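Local coordinates for protein Nrps/pks (Streptomyces albus, PDB 4OPE) that probably catalyses chain-extending Claisen condensation, as a ketosynthase domain of the AT-less type I NRPS/PKS assembly line that makes oxazolomycin, at residues T181-A186 against R266-N271; A417-F422 against A429-E434; Y129-L134 against P209-Q214; I91-R96 against V203-H208. One frame throughout, in Å; residues are numbered along the deposited sequence.

How the interactions relate
All four contacts are buried, but they form two groups. Interactions 1 and 2 share the sheet: strands 263-272 and 427-434 are neighbours in it, and Ala-269 O and His-430 N are 2.8 Å apart. Interaction 2 is chiefly backbone pairing, whereas interaction 1 packs a helix on the sheet through one histidine. Interactions 3 and 4 have centres about 10 Å apart. Interaction 4 reaches the same sheet and rests on a glutamine amide with two waters. Interaction 3 is apolar and aromatic packing and lies farthest out, its centre about 23 Å from the chain centre; Tyr-129 and Gln-214 are partly exposed. Interactions 1 and 3 touch the second subunit broadly, interaction 4 only at His-208.

Interaction 1. Residues T181-A186 against R266-N271; sequences TALHLA and RSTAVN
His-184 carries this contact, meeting Thr-268 at its ring edge and Val-270 across a ring face. Its ND1 is 2.8 Å from Thr-268 OG1, a hydrogen bond in which either group could be the donor. The hydroxyl lies near the ring plane. CG of His-184 stands trans to the main-chain nitrogen (chi1 168°), which aims the ring at the strand. Thr-268 places OG1 between its own N and carbonyl carbon (chi1 64°), which turns the hydroxyl to His-184 ND1. Val-270 CG2 is 4.1 Å from the ring centroid, a CH-pi contact. CG1 lies over the same face, 3.8 Å above the ring plane and also toward the rim. At the other end of the ring, NE2 has a weak hydrogen bond to Asp-194 of the second subunit. With an alanine here, Thr-268 OG1 would probably lose its ring partner and a gap would open above Val-270. Leu-183 and Thr-181 touch the strand more loosely; Leu-183 CG lies 4.4 Å from Thr-268 CG2. Helix 178-192 packs across the sheet of this thiolase-like fold, with Leu-183 and Thr-268 both reaching Val-431 of strand 427-434, while helix 284-298 covers the other side of strand 263-272 at Ala-269.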
loop_
_atom_site.group_PDB
_atom_site.type_symbol
_atom_site.label_atom_id
_atom_site.label_comp_id
_atom_site.label_asym_id
_atom_site.label_seq_id
_atom_site.Cartn_x
_atom_site.Cartn_y
_atom_site.Cartn_z
ATOM N N THR A 181 -7.664 -4.854 3.285
ATOM C CA THR A 181 -6.310 -5.274 3.007
ATOM C C THR A 181 -5.394 -4.713 4.113
ATOM O O THR A 181 -4.486 -5.405 4.605
ATOM C CB THR A 181 -5.838 -4.786 1.640
ATOM O OG1 THR A 181 -6.540 -5.476 0.622
ATOM C CG2 THR A 181 -4.444 -5.126 1.461
ATOM N N ALA A 182 -5.645 -3.461 4.495
ATOM C CA ALA A 182 -4.877 -2.857 5.535
ATOM C C ALA A 182 -5.096 -3.569 6.888
ATOM O O ALA A 182 -4.132 -3.863 7.637
ATOM C CB ALA A 182 -5.215 -1.375 5.620
ATOM N N LEU A 183 -6.344 -3.860 7.213
ATOM C CA LEU A 183 -6.598 -4.617 8.409
ATOM C C LEU A 183 -5.759 -5.859 8.415
ATOM O O LEU A 183 -5.257 -6.246 9.458
ATOM C CB LEU A 183 -8.063 -5.032 8.531
ATOM C CG LEU A 183 -8.429 -5.821 9.784
ATOM C CD1 LEU A 183 -8.144 -5.082 11.054
ATOM C CD2 LEU A 183 -9.905 -6.073 9.736
ATOM N N HIS A 184 -5.665 -6.511 7.260
ATOM C CA HIS A 184 -4.944 -7.751 7.144
ATOM C C HIS A 184 -3.466 -7.573 7.365
ATOM O O HIS A 184 -2.872 -8.342 8.079
ATOM C CB HIS A 184 -5.225 -8.379 5.809
ATOM C CG HIS A 184 -4.333 -9.512 5.459
ATOM N ND1 HIS A 184 -4.596 -10.801 5.847
ATOM C CD2 HIS A 184 -3.209 -9.562 4.709
ATOM C CE1 HIS A 184 -3.669 -11.602 5.352
ATOM N NE2 HIS A 184 -2.815 -10.875 4.656
ATOM N N LEU A 185 -2.890 -6.532 6.824
ATOM C CA LEU A 185 -1.482 -6.294 6.977
ATOM C C LEU A 185 -1.153 -5.864 8.384
ATOM O O LEU A 185 -0.088 -6.213 8.907
ATOM C CB LEU A 185 -1.018 -5.232 5.978
ATOM C CG LEU A 185 -0.920 -5.657 4.502
ATOM C CD1 LEU A 185 -0.434 -4.507 3.621
ATOM C CD2 LEU A 185 -0.015 -6.867 4.358
ATOM N N ALA A 186 -2.056 -5.107 8.998
ATOM C CA ALA A 186 -1.871 -4.705 10.377
ATOM C C ALA A 186 -1.869 -5.898 11.340
ATOM O O ALA A 186 -1.083 -5.933 12.305
ATOM C CB ALA A 186 -2.948 -3.724 10.795
ATOM N N ARG A 266 -10.957 -13.066 14.407
ATOM C CA ARG A 266 -10.707 -14.498 14.298
ATOM C C ARG A 266 -9.793 -14.859 13.123
ATOM O O ARG A 266 -8.906 -15.677 13.268
ATOM C CB ARG A 266 -12.032 -15.270 14.235
ATOM C CG ARG A 266 -12.799 -15.317 15.586
ATOM C CD ARG A 266 -12.422 -16.503 16.480
ATOM N NE ARG A 266 -12.830 -17.797 15.892
ATOM C CZ ARG A 266 -14.064 -18.327 15.947
ATOM N NH1 ARG A 266 -15.043 -17.700 16.596
ATOM N NH2 ARG A 266 -14.328 -19.499 15.365
ATOM N N SER A 267 -10.011 -14.238 11.974
ATOM C CA SER A 267 -9.163 -14.421 10.807
ATOM C C SER A 267 -9.292 -13.280 9.769
ATOM O O SER A 267 -10.282 -12.517 9.740
ATOM C CB SER A 267 -9.471 -15.759 10.117
ATOM O OG SER A 267 -10.662 -15.699 9.329
ATOM N N THR A 268 -8.247 -13.170 8.949
ATOM C CA THR A 268 -8.284 -12.327 7.763
ATOM C C THR A 268 -7.654 -13.042 6.577
ATOM O O THR A 268 -6.761 -13.858 6.743
ATOM C CB THR A 268 -7.577 -10.958 7.936
ATOM O OG1 THR A 268 -6.187 -11.158 8.173
ATOM C CG2 THR A 268 -8.170 -10.204 9.080
ATOM N N ALA A 269 -8.126 -12.703 5.388
ATOM C CA ALA A 269 -7.526 -13.215 4.200
ATOM C C ALA A 269 -7.665 -12.272 3.004
ATOM O O ALA A 269 -8.648 -11.481 2.890
ATOM C CB ALA A 269 -8.125 -14.566 3.894
ATOM N N VAL A 270 -6.645 -12.343 2.142
ATOM C CA VAL A 270 -6.618 -11.617 0.873
ATOM C C VAL A 270 -6.153 -12.510 -0.257
ATOM O O VAL A 270 -5.441 -13.497 -0.066
ATOM C CB VAL A 270 -5.778 -10.316 0.929
ATOM C CG1 VAL A 270 -6.258 -9.433 2.068
ATOM C CG2 VAL A 270 -4.293 -10.609 1.101
ATOM N N ASN A 271 -6.618 -12.176 -1.445
ATOM C CA ASN A 271 -6.177 -12.850 -2.666
ATOM C C ASN A 271 -6.534 -12.048 -3.914
ATOM O O ASN A 271 -6.848 -10.845 -3.850
ATOM C CB ASN A 271 -6.742 -14.280 -2.695
ATOM C CG ASN A 271 -8.202 -14.357 -3.124
ATOM O OD1 ASN A 271 -8.946 -13.374 -3.127
ATOM N ND2 ASN A 271 -8.614 -15.547 -3.487
#

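Interaction 2. Residues A417-F422 against A429-E434; sequences AAISAF and AHVILE
Ala-429 pairs with Ala-421 through two backbone hydrogen bonds. Its N donates to Ala-421 O at 2.8 Å, and its O accepts from Ala-421 N. The methyl groups of this pair lie on the face of the sheet covered by Leu-180 of helix 178-192. His-430 follows on the other face, in a non-hydrogen-bonded pair with Ser-420. Its ND1 is 2.9 Å from Ser-420 OG, and either could be the donor. The hydroxyl meets the ring at its edge, in plane. A chi1 of -164° leans the imidazole over strand 417-422. Ile-419 O then lies over one ring face, and Ala-418 CB is 3.5 Å from His-430 NE2. Val-431 returns to the backbone ladder: its N donates to Ile-419 O at 2.9 Å, and its O takes Ile-419 N. The two strands form an antiparallel beta hairpin, with adjacent places in the mixed sheet of the thiolase-like fold. Strand 263-272 continues the sheet beyond strand 427-434. CG1 of Val-431 also packs on Ile-419 CB at 4.0 Å. Ile-432 sits opposite Ala-418, and its CD1 reaches the alanine CB at 3.8 Å. Leu-433 closes the ladder with Ala-417: N donates to Ala-417 O at 2.7 Å, and O accepts from Ala-417 N. Its CD1 meets CD1 of Ile-419 at 4.1 Å, on the face packed by Ala-360, Leu-361 and Val-364 of helix 356-370. Glu-434 makes a salt bridge with Arg-266.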
loop_
_atom_site.group_PDB
_atom_site.type_symbol
_atom_site.label_atom_id
_atom_site.label_comp_id
_atom_site.label_asym_id
_atom_site.label_seq_id
_atom_site.Cartn_x
_atom_site.Cartn_y
_atom_site.Cartn_z
ATOM N N ALA A 417 -19.379 -12.605 12.844
ATOM C CA ALA A 417 -19.715 -12.000 11.608
ATOM C C ALA A 417 -18.551 -12.089 10.664
ATOM O O ALA A 417 -17.377 -12.212 11.060
ATOM C CB ALA A 417 -20.116 -10.561 11.806
ATOM N N ALA A 418 -18.908 -12.036 9.396
ATOM C CA ALA A 418 -17.940 -12.114 8.355
ATOM C C ALA A 418 -18.193 -10.969 7.405
ATOM O O ALA A 418 -19.332 -10.636 7.135
ATOM C CB ALA A 418 -18.083 -13.453 7.648
ATOM N N ILE A 419 -17.119 -10.396 6.886
ATOM C CA ILE A 419 -17.186 -9.189 6.060
ATOM C C ILE A 419 -16.332 -9.358 4.834
ATOM O O ILE A 419 -15.166 -9.716 4.953
ATOM C CB ILE A 419 -16.620 -7.989 6.821
ATOM C CG1 ILE A 419 -17.239 -7.994 8.211
ATOM C CG2 ILE A 419 -16.887 -6.690 6.040
ATOM C CD1 ILE A 419 -16.776 -6.859 9.097
ATOM N N SER A 420 -16.928 -9.051 3.680
ATOM C CA SER A 420 -16.271 -9.149 2.374
ATOM C C SER A 420 -16.056 -7.785 1.720
ATOM O O SER A 420 -16.869 -6.888 1.826
ATOM C CB SER A 420 -17.117 -9.950 1.401
ATOM O OG SER A 420 -17.145 -11.337 1.692
ATOM N N ALA A 421 -14.948 -7.676 1.009
ATOM C CA ALA A 421 -14.693 -6.569 0.157
ATOM C C ALA A 421 -13.877 -7.039 -1.054
ATOM O O ALA A 421 -12.782 -7.595 -0.902
ATOM C CB ALA A 421 -13.947 -5.518 0.931
ATOM N N PHE A 422 -14.427 -6.765 -2.239
ATOM C CA PHE A 422 -13.848 -7.170 -3.526
ATOM C C PHE A 422 -13.527 -5.961 -4.393
ATOM O O PHE A 422 -14.390 -5.255 -4.848
ATOM C CB PHE A 422 -14.846 -8.064 -4.266
ATOM C CG PHE A 422 -15.328 -9.217 -3.449
ATOM C CD1 PHE A 422 -14.439 -10.017 -2.786
ATOM C CD2 PHE A 422 -16.664 -9.470 -3.320
ATOM C CE1 PHE A 422 -14.855 -11.085 -2.039
ATOM C CE2 PHE A 422 -17.107 -10.531 -2.559
ATOM C CZ PHE A 422 -16.193 -11.352 -1.932
ATOM N N ALA A 429 -10.656 -9.228 -0.155
ATOM C CA ALA A 429 -10.321 -9.375 1.227
ATOM C C ALA A 429 -11.540 -9.846 1.970
ATOM O O ALA A 429 -12.657 -9.426 1.641
ATOM C CB ALA A 429 -9.862 -8.058 1.803
ATOM N N HIS A 430 -11.324 -10.733 2.949
ATOM C CA HIS A 430 -12.389 -11.219 3.836
ATOM C C HIS A 430 -11.913 -11.206 5.276
ATOM O O HIS A 430 -10.752 -11.563 5.534
ATOM C CB HIS A 430 -12.764 -12.643 3.462
ATOM C CG HIS A 430 -14.064 -13.099 4.026
ATOM N ND1 HIS A 430 -15.283 -12.723 3.484
ATOM C CD2 HIS A 430 -14.345 -13.935 5.062
ATOM C CE1 HIS A 430 -16.264 -13.282 4.185
ATOM N NE2 HIS A 430 -15.724 -14.026 5.144
ATOM N N VAL A 431 -12.805 -10.829 6.198
ATOM C CA VAL A 431 -12.514 -10.907 7.631
ATOM C C VAL A 431 -13.656 -11.460 8.496
ATOM O O VAL A 431 -14.817 -11.147 8.310
ATOM C CB VAL A 431 -11.967 -9.567 8.194
ATOM C CG1 VAL A 431 -12.792 -8.401 7.758
ATOM C CG2 VAL A 431 -11.931 -9.569 9.708
ATOM N N ILE A 432 -13.280 -12.343 9.433
ATOM C CA ILE A 432 -14.181 -12.938 10.405
ATOM C C ILE A 432 -13.955 -12.306 11.778
ATOM O O ILE A 432 -12.821 -12.306 12.291
ATOM C CB ILE A 432 -13.902 -14.436 10.573
ATOM C CG1 ILE A 432 -13.701 -15.145 9.226
ATOM C CG2 ILE A 432 -15.048 -15.101 11.271
ATOM C CD1 ILE A 432 -14.950 -15.430 8.428
ATOM N N LEU A 433 -15.027 -11.774 12.367
ATOM C CA LEU A 433 -14.982 -11.197 13.707
ATOM C C LEU A 433 -15.856 -11.929 14.726
ATOM O O LEU A 433 -16.835 -12.604 14.388
ATOM C CB LEU A 433 -15.414 -9.746 13.660
ATOM C CG LEU A 433 -14.591 -8.869 12.732
ATOM C CD1 LEU A 433 -15.082 -7.445 12.810
ATOM C CD2 LEU A 433 -13.117 -8.873 13.077
ATOM N N GLU A 434 -15.494 -11.807 15.993
ATOM C CA GLU A 434 -16.276 -12.402 17.056
ATOM C C GLU A 434 -16.459 -11.355 18.114
ATOM O O GLU A 434 -15.522 -10.655 18.486
ATOM C CB GLU A 434 -15.558 -13.627 17.613
ATOM C CG GLU A 434 -16.347 -14.450 18.614
ATOM C CD GLU A 434 -15.567 -15.658 19.142
ATOM O OE1 GLU A 434 -16.178 -16.729 19.336
ATOM O OE2 GLU A 434 -14.343 -15.560 19.361
#

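Interaction 3. Residues Y129-L134 against P209-Q214; sequences YGHYQL and PLKYLQ
Lys-211, which packs on Tyr-129 and His-131, has its NZ gripped by two groups: a salt bridge to Glu-353 and a hydrogen bond with Ser-206 OG. Short of that charged end, its carbon chain makes the contact with segment 129-134. CD lies over one face of the Tyr-129 ring, 3.8 Å from the centroid, as a CH-pi contact. Lys-211 CD sits toward the rim, 3.5 Å from Tyr-129 CE2. The lysine chain runs trans at its first two torsions and bends at the third (chi3 80°), just where it passes the tyrosine. The His-131 ring meets the root of the same side chain, with NE2 3.5 Å from Lys-211 CB. Tyr-129 CB lies over one face of this imidazole. CE1 of His-131 approaches Gln-214 OE1 more loosely, at 4.1 Å, and the ring and amide planes are 41° apart. An alanine in place of His-131 would probably open a gap between Tyr-129 CB and the helix and leave the base of the lysine chain without its ring neighbour. Leu-134 adds an apolar contact: its CD1 touches Leu-210 CG at 3.8 Å, and the two leucines cross at about a right angle. The loop has a brace of its own, since Gln-133 NE2 donates to Gly-130 O at 2.8 Å. The contact joins the loop between strand 121-126 and helix 137-141 to the start of helix 210-217. Asn-204 of strand 197-204 touches both Tyr-129 and Lys-211, and Leu-210 packs on Ala-147 of the second subunit.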
loop_
_atom_site.group_PDB
_atom_site.type_symbol
_atom_site.label_atom_id
_atom_site.label_comp_id
_atom_site.label_asym_id
_atom_site.label_seq_id
_atom_site.Cartn_x
_atom_site.Cartn_y
_atom_site.Cartn_z
ATOM N N TYR A 129 -7.917 6.678 -4.663
ATOM C CA TYR A 129 -7.944 7.833 -5.510
ATOM C C TYR A 129 -7.141 8.913 -4.852
ATOM O O TYR A 129 -7.040 8.984 -3.632
ATOM C CB TYR A 129 -9.363 8.355 -5.726
ATOM C CG TYR A 129 -10.274 7.436 -6.487
ATOM C CD1 TYR A 129 -10.030 7.130 -7.792
ATOM C CD2 TYR A 129 -11.416 6.914 -5.906
ATOM C CE1 TYR A 129 -10.861 6.289 -8.507
ATOM C CE2 TYR A 129 -12.254 6.061 -6.611
ATOM C CZ TYR A 129 -11.972 5.764 -7.920
ATOM O OH TYR A 129 -12.795 4.946 -8.646
ATOM N N GLY A 130 -6.591 9.769 -5.674
ATOM C CA GLY A 130 -5.929 10.945 -5.196
ATOM C C GLY A 130 -6.212 12.045 -6.174
ATOM O O GLY A 130 -5.351 12.415 -6.927
ATOM N N HIS A 131 -7.430 12.551 -6.136
ATOM C CA HIS A 131 -7.881 13.539 -7.051
ATOM C C HIS A 131 -7.605 14.960 -6.701
ATOM O O HIS A 131 -7.605 15.794 -7.599
ATOM C CB HIS A 131 -9.375 13.415 -7.245
ATOM C CG HIS A 131 -9.765 12.197 -8.005
ATOM N ND1 HIS A 131 -8.963 11.649 -8.985
ATOM C CD2 HIS A 131 -10.835 11.383 -7.889
ATOM C CE1 HIS A 131 -9.547 10.574 -9.474
ATOM N NE2 HIS A 131 -10.679 10.387 -8.824
ATOM N N TYR A 132 -7.366 15.269 -5.438
ATOM C CA TYR A 132 -7.124 16.662 -5.073
ATOM C C TYR A 132 -5.910 17.205 -5.835
ATOM O O TYR A 132 -5.878 18.407 -6.178
ATOM C CB TYR A 132 -6.898 16.817 -3.592
ATOM C CG TYR A 132 -6.995 18.236 -3.083
ATOM C CD1 TYR A 132 -8.221 18.881 -3.022
ATOM C CD2 TYR A 132 -5.873 18.915 -2.600
ATOM C CE1 TYR A 132 -8.336 20.169 -2.504
ATOM C CE2 TYR A 132 -5.974 20.196 -2.097
ATOM C CZ TYR A 132 -7.214 20.822 -2.056
ATOM O OH TYR A 132 -7.368 22.092 -1.531
ATOM N N GLN A 133 -4.934 16.334 -6.125
ATOM C CA GLN A 133 -3.753 16.794 -6.853
ATOM C C GLN A 133 -4.038 17.305 -8.253
ATOM O O GLN A 133 -3.191 17.956 -8.831
ATOM C CB GLN A 133 -2.688 15.707 -6.923
ATOM C CG GLN A 133 -2.865 14.754 -8.071
ATOM C CD GLN A 133 -2.028 13.509 -7.902
ATOM O OE1 GLN A 133 -0.780 13.548 -7.945
ATOM N NE2 GLN A 133 -2.711 12.373 -7.753
ATOM N N LEU A 134 -5.203 17.005 -8.819
ATOM C CA LEU A 134 -5.555 17.574 -10.130
ATOM C C LEU A 134 -5.751 19.075 -10.088
ATOM O O LEU A 134 -5.493 19.745 -11.058
ATOM C CB LEU A 134 -6.837 16.998 -10.661
ATOM C CG LEU A 134 -6.932 15.480 -10.782
ATOM C CD1 LEU A 134 -8.318 15.195 -11.383
ATOM C CD2 LEU A 134 -5.786 14.806 -11.550
ATOM N N PRO A 209 -14.663 16.375 -9.827
ATOM C CA PRO A 209 -15.645 15.845 -10.776
ATOM C C PRO A 209 -15.122 14.838 -11.810
ATOM O O PRO A 209 -15.896 14.096 -12.377
ATOM C CB PRO A 209 -16.148 17.111 -11.492
ATOM C CG PRO A 209 -15.090 18.148 -11.290
ATOM C CD PRO A 209 -14.561 17.849 -9.920
ATOM N N LEU A 210 -13.830 14.837 -12.086
ATOM C CA LEU A 210 -13.187 13.852 -12.979
ATOM C C LEU A 210 -13.603 12.437 -12.661
ATOM O O LEU A 210 -13.907 11.678 -13.569
ATOM C CB LEU A 210 -11.679 13.998 -12.869
ATOM C CG LEU A 210 -10.620 13.395 -13.820
ATOM C CD1 LEU A 210 -10.413 11.914 -13.592
ATOM C CD2 LEU A 210 -10.970 13.662 -15.256
ATOM N N LYS A 211 -13.658 12.072 -11.363
ATOM C CA LYS A 211 -14.051 10.702 -10.967
ATOM C C LYS A 211 -15.411 10.304 -11.548
ATOM O O LYS A 211 -15.637 9.156 -11.924
ATOM C CB LYS A 211 -14.124 10.545 -9.452
ATOM C CG LYS A 211 -14.531 9.119 -9.036
ATOM C CD LYS A 211 -14.261 8.767 -7.585
ATOM C CE LYS A 211 -15.328 9.333 -6.665
ATOM N NZ LYS A 211 -14.895 9.300 -5.231
ATOM N N TYR A 212 -16.328 11.258 -11.588
ATOM C CA TYR A 212 -17.674 10.968 -12.053
ATOM C C TYR A 212 -17.656 10.765 -13.552
ATOM O O TYR A 212 -18.412 9.954 -14.035
ATOM C CB TYR A 212 -18.666 12.048 -11.598
ATOM C CG TYR A 212 -19.254 11.781 -10.211
ATOM C CD1 TYR A 212 -18.493 11.921 -9.026
ATOM C CD2 TYR A 212 -20.540 11.356 -10.084
ATOM C CE1 TYR A 212 -19.053 11.652 -7.773
ATOM C CE2 TYR A 212 -21.101 11.078 -8.850
ATOM C CZ TYR A 212 -20.377 11.227 -7.693
ATOM O OH TYR A 212 -21.036 10.943 -6.507
ATOM N N LEU A 213 -16.765 11.438 -14.288
ATOM C CA LEU A 213 -16.621 11.145 -15.726
ATOM C C LEU A 213 -15.966 9.807 -16.018
ATOM O O LEU A 213 -16.456 9.026 -16.813
ATOM C CB LEU A 213 -15.882 12.256 -16.468
ATOM C CG LEU A 213 -16.701 13.542 -16.474
ATOM C CD1 LEU A 213 -15.849 14.611 -17.066
ATOM C CD2 LEU A 213 -17.989 13.438 -17.265
ATOM N N GLN A 214 -14.854 9.548 -15.370
ATOM C CA GLN A 214 -14.202 8.242 -15.448
ATOM C C GLN A 214 -15.213 7.111 -15.152
ATOM O O GLN A 214 -15.311 6.135 -15.882
ATOM C CB GLN A 214 -13.077 8.224 -14.426
ATOM C CG GLN A 214 -11.750 7.699 -14.870
ATOM C CD GLN A 214 -10.632 8.054 -13.890
ATOM O OE1 GLN A 214 -10.864 8.453 -12.716
ATOM N NE2 GLN A 214 -9.389 7.915 -14.368
#

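Interaction 4. Residues I91-R96 against V203-H208; sequences IDPQER and VNVSSH
Gln-94 makes the one direct hydrogen bond of the contact, accepting at OE1 from Val-205 N. The bond is 2.9 Å long and nearly straight, 170° at the hydrogen. The donor lies in the carbonyl plane, on a lone pair. The chain is extended beyond CG and carries the amide from the helix to Val-205. Two waters add to this grip. One lies 2.9 Å from Gln-94 OE1 and 2.8 Å from Asn-204 OD1; Asn-204 ND2 is hydrogen-bonded to Glu-353. The other donates to both Gln-94 OE1 and Val-205 O. Apolar contacts accompany it: Gln-94 CB touches Val-203 CG2 at 3.8 Å, its CG lies against Val-205 CG2, and Pro-93 CG meets Val-205 CG1 at 4.0 Å. Bonds within segment 91-96 brace the helix start. Asp-92 is the N-cap, with OD1 accepting from Gln-94 N at 2.9 Å. NE and NH2 of Arg-96 both donate to Ile-91 O. Val-205 lies where strand 197-204 has ended and the inverse gamma turn centred on Ser-206 begins. The amide oxygen of Gln-94 takes the Val-205 N-H and both waters, and its NE2 donates to Tyr-129 O. Held on both sides, the buried group has its rotation fixed.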
loop_
_atom_site.group_PDB
_atom_site.type_symbol
_atom_site.label_atom_id
_atom_site.label_comp_id
_atom_site.label_asym_id
_atom_site.label_seq_id
_atom_site.Cartn_x
_atom_site.Cartn_y
_atom_site.Cartn_z
ATOM N N ILE A 91 -2.606 20.226 0.455
ATOM C CA ILE A 91 -2.725 18.784 0.532
ATOM C C ILE A 91 -4.170 18.311 0.559
ATOM O O ILE A 91 -5.075 19.024 0.983
ATOM C CB ILE A 91 -1.956 18.184 1.702
ATOM C CG1 ILE A 91 -2.742 18.369 2.973
ATOM C CG2 ILE A 91 -0.589 18.829 1.780
ATOM C CD1 ILE A 91 -2.067 17.797 4.197
ATOM N N ASP A 92 -4.319 17.074 0.080
ATOM C CA ASP A 92 -5.584 16.391 -0.148
ATOM C C ASP A 92 -6.341 16.296 1.151
ATOM O O ASP A 92 -5.741 16.012 2.165
ATOM C CB ASP A 92 -5.272 14.972 -0.635
ATOM C CG ASP A 92 -6.441 14.306 -1.309
ATOM O OD1 ASP A 92 -7.533 14.206 -0.699
ATOM O OD2 ASP A 92 -6.242 13.855 -2.460
ATOM N N PRO A 93 -7.669 16.491 1.128
ATOM C CA PRO A 93 -8.457 16.363 2.335
ATOM C C PRO A 93 -8.443 14.971 2.938
ATOM O O PRO A 93 -8.737 14.813 4.093
ATOM C CB PRO A 93 -9.873 16.746 1.871
ATOM C CG PRO A 93 -9.848 16.696 0.421
ATOM C CD PRO A 93 -8.463 17.067 0.046
ATOM N N GLN A 94 -8.083 13.962 2.166
ATOM C CA GLN A 94 -7.917 12.619 2.710
ATOM C C GLN A 94 -6.834 12.634 3.784
ATOM O O GLN A 94 -7.017 12.058 4.831
ATOM C CB GLN A 94 -7.626 11.603 1.591
ATOM C CG GLN A 94 -8.778 11.521 0.593
ATOM C CD GLN A 94 -8.552 10.625 -0.635
ATOM O OE1 GLN A 94 -9.529 10.205 -1.288
ATOM N NE2 GLN A 94 -7.301 10.353 -0.967
ATOM N N GLU A 95 -5.713 13.287 3.533
ATOM C CA GLU A 95 -4.643 13.371 4.538
ATOM C C GLU A 95 -5.105 14.108 5.803
ATOM O O GLU A 95 -4.865 13.701 6.903
ATOM C CB GLU A 95 -3.444 14.088 3.934
ATOM C CG GLU A 95 -2.188 14.090 4.790
ATOM C CD GLU A 95 -0.928 14.533 4.024
ATOM O OE1 GLU A 95 -0.998 14.987 2.859
ATOM O OE2 GLU A 95 0.164 14.442 4.602
ATOM N N ARG A 96 -5.853 15.162 5.631
ATOM C CA ARG A 96 -6.259 15.950 6.760
ATOM C C ARG A 96 -7.304 15.263 7.613
ATOM O O ARG A 96 -7.251 15.273 8.838
ATOM C CB ARG A 96 -6.830 17.248 6.253
ATOM C CG ARG A 96 -5.895 18.003 5.296
ATOM C CD ARG A 96 -6.504 19.334 4.941
ATOM N NE ARG A 96 -6.601 19.541 3.513
ATOM C CZ ARG A 96 -7.623 20.121 2.915
ATOM N NH1 ARG A 96 -8.712 20.495 3.583
ATOM N NH2 ARG A 96 -7.562 20.304 1.625
ATOM N N VAL A 203 -9.571 5.826 3.786
ATOM C CA VAL A 203 -10.167 7.115 3.622
ATOM C C VAL A 203 -10.439 7.323 2.170
ATOM O O VAL A 203 -9.657 6.868 1.345
ATOM C CB VAL A 203 -9.285 8.235 4.192
ATOM C CG1 VAL A 203 -7.900 8.172 3.653
ATOM C CG2 VAL A 203 -9.868 9.598 3.874
ATOM N N ASN A 204 -11.557 7.977 1.866
ATOM C CA ASN A 204 -11.890 8.322 0.515
ATOM C C ASN A 204 -12.708 9.615 0.452
ATOM O O ASN A 204 -13.752 9.718 1.092
ATOM C CB ASN A 204 -12.683 7.172 -0.053
ATOM C CG ASN A 204 -12.938 7.308 -1.529
ATOM O OD1 ASN A 204 -12.003 7.225 -2.325
ATOM N ND2 ASN A 204 -14.214 7.463 -1.912
ATOM N N VAL A 205 -12.228 10.591 -0.319
ATOM C CA VAL A 205 -12.955 11.844 -0.548
ATOM C C VAL A 205 -13.156 12.108 -2.013
ATOM O O VAL A 205 -12.227 12.022 -2.774
ATOM C CB VAL A 205 -12.212 13.053 0.032
ATOM C CG1 VAL A 205 -12.990 14.318 -0.226
ATOM C CG2 VAL A 205 -12.036 12.905 1.530
ATOM N N SER A 206 -14.382 12.448 -2.384
ATOM C CA SER A 206 -14.776 12.792 -3.750
ATOM C C SER A 206 -14.592 14.286 -3.982
ATOM O O SER A 206 -15.561 15.072 -3.985
ATOM C CB SER A 206 -16.249 12.488 -3.951
ATOM O OG SER A 206 -16.477 11.111 -3.811
ATOM N N SER A 207 -13.350 14.655 -4.184
ATOM C CA SER A 207 -12.949 16.043 -4.251
ATOM C C SER A 207 -13.095 16.645 -5.641
ATOM O O SER A 207 -13.184 17.849 -5.751
ATOM C CB SER A 207 -11.476 16.150 -3.861
ATOM O OG SER A 207 -10.696 15.493 -4.851
ATOM N N HIS A 208 -13.087 15.818 -6.685
ATOM C CA HIS A 208 -13.009 16.317 -8.030
ATOM C C HIS A 208 -14.012 15.619 -8.941
ATOM O O HIS A 208 -14.203 14.417 -8.839
ATOM C CB HIS A 208 -11.602 16.069 -8.517
ATOM C CG HIS A 208 -11.196 16.893 -9.695
ATOM N ND1 HIS A 208 -11.656 16.643 -10.960
ATOM C CD2 HIS A 208 -10.321 17.914 -9.813
ATOM C CE1 HIS A 208 -11.105 17.485 -11.812
ATOM N NE2 HIS A 208 -10.282 18.263 -11.140
HETATM O O HOH W 1 -9.252 7.369 -2.004
HETATM O O HOH W 2 -9.615 11.495 -3.922
#